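Local coordinates for alpha-rhamnosidase (Dictyoglomus thermophilum, PDB 6I60), which probably hydrolyses terminal non-reducing alpha-L-rhamnose residues from alpha-L-rhamnosides, as a bacterial glycoside hydrolase, at residues A[389-395]-A[436-442]; A[404-409]-A[811-817]. One frame throughout, in Å; residues are numbered along the deposited sequence.

Contact 1: A[389-395]-A[436-442]; sequences IRIRHAE and FRYVEIL
Arg390 and Leu442 begin an antiparallel pairing that runs to Ala394 and Tyr438, with strand axes at 159° and 4.6 Å apart at closest approach. Hydrogen-bonded pairs (Arg390-Leu442, Arg392-Glu440, Ala394-Tyr438) alternate with the non-hydrogen-bonded pairs Ile391-Ile441 and His393-Val439. At the far end Ala394 O accepts both Arg437 N, at 3.0 Å, and Tyr438 N, at 3.2 Å, which defines a classic beta bulge.

On the face carrying the arginines, Glu440 reaches across with CG anti to its own backbone N (chi1 165°). Its OE2 meets the edge of the Arg390 guanidinium in a salt bridge whose hydrogen bond, NH2 to OE2 at 3.3 Å, is weak, while Leu442 CD2 lies over that guanidinium's face. Arg392 runs alongside Glu440, its CD 3.1 Å from OE2, but its charged end lies beyond salt-bridge range and makes a cation-pi contact with Tyr405.

On the reverse face the His393 ring turns an edge to the face of Phe436, a T-shaped pair with planes at 65° and centroids 4.8 Å apart. His393 CD2 stands over the centre of the Phe436 ring; His393 ND1 is bonded to Ala413 O. An alanine in place of Phe436 would probably open a gap beside the imidazole edge and against Ile376, leaving the histidine to its bond with Ala413 and its stack on His434.

In the concanavalin-like domain strand 438-442 lies between 388-394 and 363-368, and 414-418 flanks 388-394. Ile391, Phe436 and Val439 rest on Ile376 of strand 375-380, part of a separate four-stranded sheet, as expected of a beta-sandwich core.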
# COMPACT_ATOMS: atom_id res chain seq x y z
N ILE A 389 -23.70 14.21 -21.78
CA ILE A 389 -23.94 13.04 -20.93
C ILE A 389 -23.22 13.27 -19.61
O ILE A 389 -22.00 13.47 -19.60
CB ILE A 389 -23.48 11.74 -21.60
CG1 ILE A 389 -24.53 11.25 -22.60
CG2 ILE A 389 -23.19 10.66 -20.56
CD1 ILE A 389 -24.01 10.25 -23.59
N ARG A 390 -23.97 13.25 -18.52
CA ARG A 390 -23.44 13.52 -17.19
C ARG A 390 -23.43 12.23 -16.38
O ARG A 390 -24.45 11.55 -16.27
CB ARG A 390 -24.28 14.58 -16.48
CG ARG A 390 -23.68 15.10 -15.19
CD ARG A 390 -24.61 16.09 -14.51
NE ARG A 390 -25.68 15.43 -13.78
CZ ARG A 390 -26.80 16.03 -13.39
NH1 ARG A 390 -27.00 17.31 -13.67
NH2 ARG A 390 -27.73 15.35 -12.73
N ILE A 391 -22.27 11.90 -15.81
CA ILE A 391 -22.07 10.67 -15.06
C ILE A 391 -21.74 11.05 -13.62
O ILE A 391 -20.69 11.63 -13.35
CB ILE A 391 -20.96 9.79 -15.65
CG1 ILE A 391 -21.17 9.62 -17.16
CG2 ILE A 391 -20.91 8.45 -14.95
CD1 ILE A 391 -19.94 9.13 -17.89
N ARG A 392 -22.64 10.71 -12.69
CA ARG A 392 -22.43 10.95 -11.27
C ARG A 392 -22.15 9.64 -10.55
O ARG A 392 -22.60 8.57 -10.96
CB ARG A 392 -23.65 11.63 -10.65
CG ARG A 392 -24.06 12.92 -11.34
CD ARG A 392 -25.17 13.62 -10.58
NE ARG A 392 -24.65 14.42 -9.48
CZ ARG A 392 -25.41 15.07 -8.60
NH1 ARG A 392 -26.73 15.02 -8.70
NH2 ARG A 392 -24.84 15.78 -7.62
N HIS A 393 -21.39 9.74 -9.46
CA HIS A 393 -20.98 8.58 -8.68
C HIS A 393 -21.29 8.81 -7.21
O HIS A 393 -21.18 9.93 -6.71
CB HIS A 393 -19.48 8.29 -8.86
CG HIS A 393 -19.00 8.38 -10.27
ND1 HIS A 393 -18.91 9.58 -10.95
CD2 HIS A 393 -18.58 7.43 -11.14
CE1 HIS A 393 -18.46 9.36 -12.17
NE2 HIS A 393 -18.25 8.07 -12.31
N ALA A 394 -21.68 7.74 -6.51
CA ALA A 394 -22.02 7.85 -5.10
C ALA A 394 -21.79 6.52 -4.41
O ALA A 394 -21.73 5.46 -5.04
CB ALA A 394 -23.47 8.31 -4.91
N GLU A 395 -21.66 6.59 -3.08
CA GLU A 395 -21.45 5.42 -2.24
C GLU A 395 -22.76 4.80 -1.76
O GLU A 395 -22.85 3.57 -1.64
CB GLU A 395 -20.59 5.80 -1.02
CG GLU A 395 -19.10 5.79 -1.27
CD GLU A 395 -18.29 5.86 0.02
OE1 GLU A 395 -18.74 6.55 0.96
OE2 GLU A 395 -17.22 5.22 0.09
N PHE A 436 -17.03 4.69 -5.30
CA PHE A 436 -18.48 4.59 -5.46
C PHE A 436 -18.90 3.14 -5.56
O PHE A 436 -18.08 2.24 -5.78
CB PHE A 436 -18.93 5.36 -6.71
CG PHE A 436 -18.33 4.85 -7.99
CD1 PHE A 436 -17.04 5.21 -8.36
CD2 PHE A 436 -19.04 3.99 -8.82
CE1 PHE A 436 -16.48 4.74 -9.53
CE2 PHE A 436 -18.48 3.52 -9.99
CZ PHE A 436 -17.20 3.90 -10.35
N ARG A 437 -20.20 2.93 -5.38
CA ARG A 437 -20.86 1.67 -5.71
C ARG A 437 -21.93 1.84 -6.77
O ARG A 437 -22.17 0.90 -7.54
CB ARG A 437 -21.49 1.05 -4.45
CG ARG A 437 -22.10 -0.32 -4.66
CD ARG A 437 -22.97 -0.73 -3.48
NE ARG A 437 -23.81 -1.88 -3.79
CZ ARG A 437 -24.30 -2.72 -2.88
NH1 ARG A 437 -24.02 -2.54 -1.59
NH2 ARG A 437 -25.06 -3.73 -3.25
N TYR A 438 -22.56 3.01 -6.85
CA TYR A 438 -23.63 3.29 -7.78
C TYR A 438 -23.21 4.40 -8.74
O TYR A 438 -22.30 5.18 -8.45
CB TYR A 438 -24.92 3.69 -7.05
CG TYR A 438 -25.25 2.81 -5.86
CD1 TYR A 438 -24.73 3.09 -4.60
CD2 TYR A 438 -26.07 1.70 -6.00
CE1 TYR A 438 -25.03 2.29 -3.51
CE2 TYR A 438 -26.38 0.89 -4.91
CZ TYR A 438 -25.85 1.19 -3.67
OH TYR A 438 -26.14 0.40 -2.58
N VAL A 439 -23.88 4.45 -9.88
CA VAL A 439 -23.58 5.41 -10.94
C VAL A 439 -24.89 5.92 -11.50
O VAL A 439 -25.79 5.14 -11.82
CB VAL A 439 -22.72 4.78 -12.05
CG1 VAL A 439 -22.93 5.49 -13.38
CG2 VAL A 439 -21.25 4.81 -11.66
N GLU A 440 -25.01 7.24 -11.62
CA GLU A 440 -26.17 7.88 -12.22
C GLU A 440 -25.76 8.53 -13.54
O GLU A 440 -24.76 9.25 -13.59
CB GLU A 440 -26.78 8.93 -11.29
CG GLU A 440 -27.76 9.87 -11.97
CD GLU A 440 -28.06 11.09 -11.14
OE1 GLU A 440 -28.64 10.94 -10.04
OE2 GLU A 440 -27.73 12.21 -11.58
N ILE A 441 -26.53 8.27 -14.59
CA ILE A 441 -26.26 8.82 -15.92
C ILE A 441 -27.50 9.56 -16.40
O ILE A 441 -28.58 8.97 -16.48
CB ILE A 441 -25.85 7.73 -16.92
CG1 ILE A 441 -24.64 6.95 -16.41
CG2 ILE A 441 -25.56 8.34 -18.29
CD1 ILE A 441 -24.76 5.47 -16.61
N LEU A 442 -27.33 10.84 -16.71
CA LEU A 442 -28.41 11.67 -17.24
C LEU A 442 -28.02 12.13 -18.64
O LEU A 442 -26.89 12.58 -18.85
CB LEU A 442 -28.69 12.87 -16.33
CG LEU A 442 -29.77 13.83 -16.83
CD1 LEU A 442 -31.09 13.56 -16.12
CD2 LEU A 442 -29.34 15.28 -16.66

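Contact 2: A[404-409]-A[811-817]; sequences NYSTNR and TSTGMNS
Ser406, Thr407 and Arg409 meet the 811-817 loop mainly through their carbon atoms, unusual for two segments so rich in polar side chains. Ser406 sets CB against the backbone of the opposite loop, 3.5 Å from Ser812 C. Thr407 divides its branches between two partners. With chi1 at 53°, OG1 sits between the backbone N and the carbonyl carbon and bonds to Glu395, whereas methyl CG2 approaches Asn816 O at 3.3 Å.

Arg409 spans the other end. Its aliphatic part crosses Thr813 at about a right angle, CG being 4.0 Å from Thr813 OG1, and Arg409 CD lies 3.7 Å from Gly814 N. A bend at chi3 (-42°) turns the guanidinium so that Gly814 C and Met815 N lie at its edge, near its plane. The charge is met from elsewhere, by a salt bridge from NH1 to Asp501.

The 811-817 loop also has internal turns. Gly814 has phi 91°, where a side chain would press on the preceding carbonyl oxygen, and the backbone angles at Met815 fit an inverse gamma turn. Asn816 folds back, giving a weak bond from ND2 to Ser812 O at 2.8 Å. Outside the loop, Ser817 OG is hydrogen-bonded to Gln499 and Ser817 N to Glu805.

This is a loop-to-loop interdomain contact: 404-409 belongs to the concanavalin-like domain and 811-817 to the six-hairpin glycosidase domain, the (alpha/alpha)6 barrel of this family.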
# COMPACT_ATOMS: atom_id res chain seq x y z
N ASN A 404 -27.27 8.98 -3.13
CA ASN A 404 -26.91 9.79 -1.98
C ASN A 404 -25.45 10.20 -2.13
O ASN A 404 -24.55 9.37 -1.93
CB ASN A 404 -27.14 9.02 -0.68
CG ASN A 404 -26.99 9.89 0.55
OD1 ASN A 404 -26.94 9.39 1.67
ND2 ASN A 404 -26.92 11.20 0.35
N TYR A 405 -25.22 11.46 -2.49
CA TYR A 405 -23.87 11.98 -2.67
C TYR A 405 -23.31 12.61 -1.40
O TYR A 405 -22.33 13.37 -1.47
CB TYR A 405 -23.85 12.99 -3.81
CG TYR A 405 -24.49 12.50 -5.09
CD1 TYR A 405 -23.78 11.67 -5.96
CD2 TYR A 405 -25.78 12.86 -5.43
CE1 TYR A 405 -24.36 11.22 -7.13
CE2 TYR A 405 -26.37 12.41 -6.60
CZ TYR A 405 -25.65 11.59 -7.45
OH TYR A 405 -26.23 11.14 -8.61
N SER A 406 -23.90 12.31 -0.24
CA SER A 406 -23.49 12.98 0.99
C SER A 406 -22.07 12.61 1.39
O SER A 406 -21.29 13.48 1.80
CB SER A 406 -24.46 12.64 2.12
OG SER A 406 -25.80 12.96 1.77
N THR A 407 -21.71 11.33 1.27
CA THR A 407 -20.36 10.91 1.64
C THR A 407 -19.29 11.54 0.75
O THR A 407 -18.14 11.63 1.17
CB THR A 407 -20.25 9.38 1.59
OG1 THR A 407 -20.69 8.90 0.31
CG2 THR A 407 -21.10 8.75 2.68
N ASN A 408 -19.66 11.97 -0.46
CA ASN A 408 -18.71 12.66 -1.33
C ASN A 408 -18.46 14.09 -0.87
O ASN A 408 -17.42 14.67 -1.23
CB ASN A 408 -19.20 12.65 -2.78
CG ASN A 408 -19.30 11.25 -3.36
OD1 ASN A 408 -19.08 10.26 -2.67
ND2 ASN A 408 -19.63 11.17 -4.64
N ARG A 409 -19.38 14.67 -0.11
CA ARG A 409 -19.25 16.01 0.48
C ARG A 409 -19.08 17.01 -0.67
O ARG A 409 -19.86 16.96 -1.63
CB ARG A 409 -18.14 15.99 1.52
CG ARG A 409 -18.46 15.16 2.75
CD ARG A 409 -17.59 15.56 3.93
NE ARG A 409 -16.21 15.77 3.54
CZ ARG A 409 -15.17 15.72 4.37
NH1 ARG A 409 -13.94 15.93 3.92
NH2 ARG A 409 -15.37 15.45 5.65
N THR A 811 -25.22 8.54 7.02
CA THR A 811 -25.34 8.75 5.58
C THR A 811 -25.61 10.22 5.27
O THR A 811 -26.45 10.55 4.42
CB THR A 811 -26.43 7.86 4.99
OG1 THR A 811 -26.73 8.30 3.66
CG2 THR A 811 -27.69 7.93 5.84
N SER A 812 -24.90 11.12 5.94
CA SER A 812 -25.01 12.55 5.68
C SER A 812 -23.61 13.12 5.46
O SER A 812 -22.62 12.39 5.45
CB SER A 812 -25.73 13.27 6.82
OG SER A 812 -26.45 14.38 6.34
N THR A 813 -23.54 14.43 5.28
CA THR A 813 -22.25 15.09 5.16
C THR A 813 -21.53 15.08 6.51
O THR A 813 -22.11 14.79 7.56
CB THR A 813 -22.41 16.52 4.64
OG1 THR A 813 -21.19 17.24 4.86
CG2 THR A 813 -23.55 17.23 5.35
N GLY A 814 -20.25 15.40 6.48
CA GLY A 814 -19.41 15.22 7.64
C GLY A 814 -18.76 13.85 7.64
O GLY A 814 -18.95 13.02 6.75
N MET A 815 -17.97 13.61 8.69
CA MET A 815 -17.18 12.38 8.78
C MET A 815 -18.06 11.14 8.79
O MET A 815 -18.20 10.49 9.83
CB MET A 815 -16.30 12.42 10.02
CG MET A 815 -14.89 12.91 9.76
SD MET A 815 -13.89 12.96 11.26
CE MET A 815 -14.62 11.63 12.21
N ASN A 816 -18.64 10.80 7.64
CA ASN A 816 -19.56 9.67 7.51
C ASN A 816 -19.18 8.77 6.34
O ASN A 816 -20.04 8.12 5.75
CB ASN A 816 -21.00 10.16 7.33
CG ASN A 816 -21.49 11.02 8.48
OD1 ASN A 816 -21.00 10.92 9.60
ND2 ASN A 816 -22.47 11.87 8.20
N SER A 817 -17.89 8.73 5.99
CA SER A 817 -17.48 8.00 4.80
C SER A 817 -17.64 6.50 4.99
O SER A 817 -17.53 5.97 6.11
CB SER A 817 -16.03 8.32 4.45
OG SER A 817 -15.48 7.32 3.61

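How the contacts relate
From the N terminus the segments come as 389-395, 404-409, 436-442 and 811-817, hence the two contacts cross rather than nest. Contact 1 closes a 40-residue excursion within the concanavalin-like domain, and 404-409 lies inside that excursion. Contact 2 then closes a loop of 401 residues, reaching from that domain into the helical glycosidase domain. Their centres are 15 Å apart, but side-chain contacts join them directly: besides the Thr407-Glu395 hydrogen bond and the Arg392-Tyr405 pair, Tyr405 OH bonds weakly to Glu440 OE1 and Asn408 ND2 weakly to His393 O. Segment 404-409 therefore touches both the paired strands and the glycosidase-domain loop.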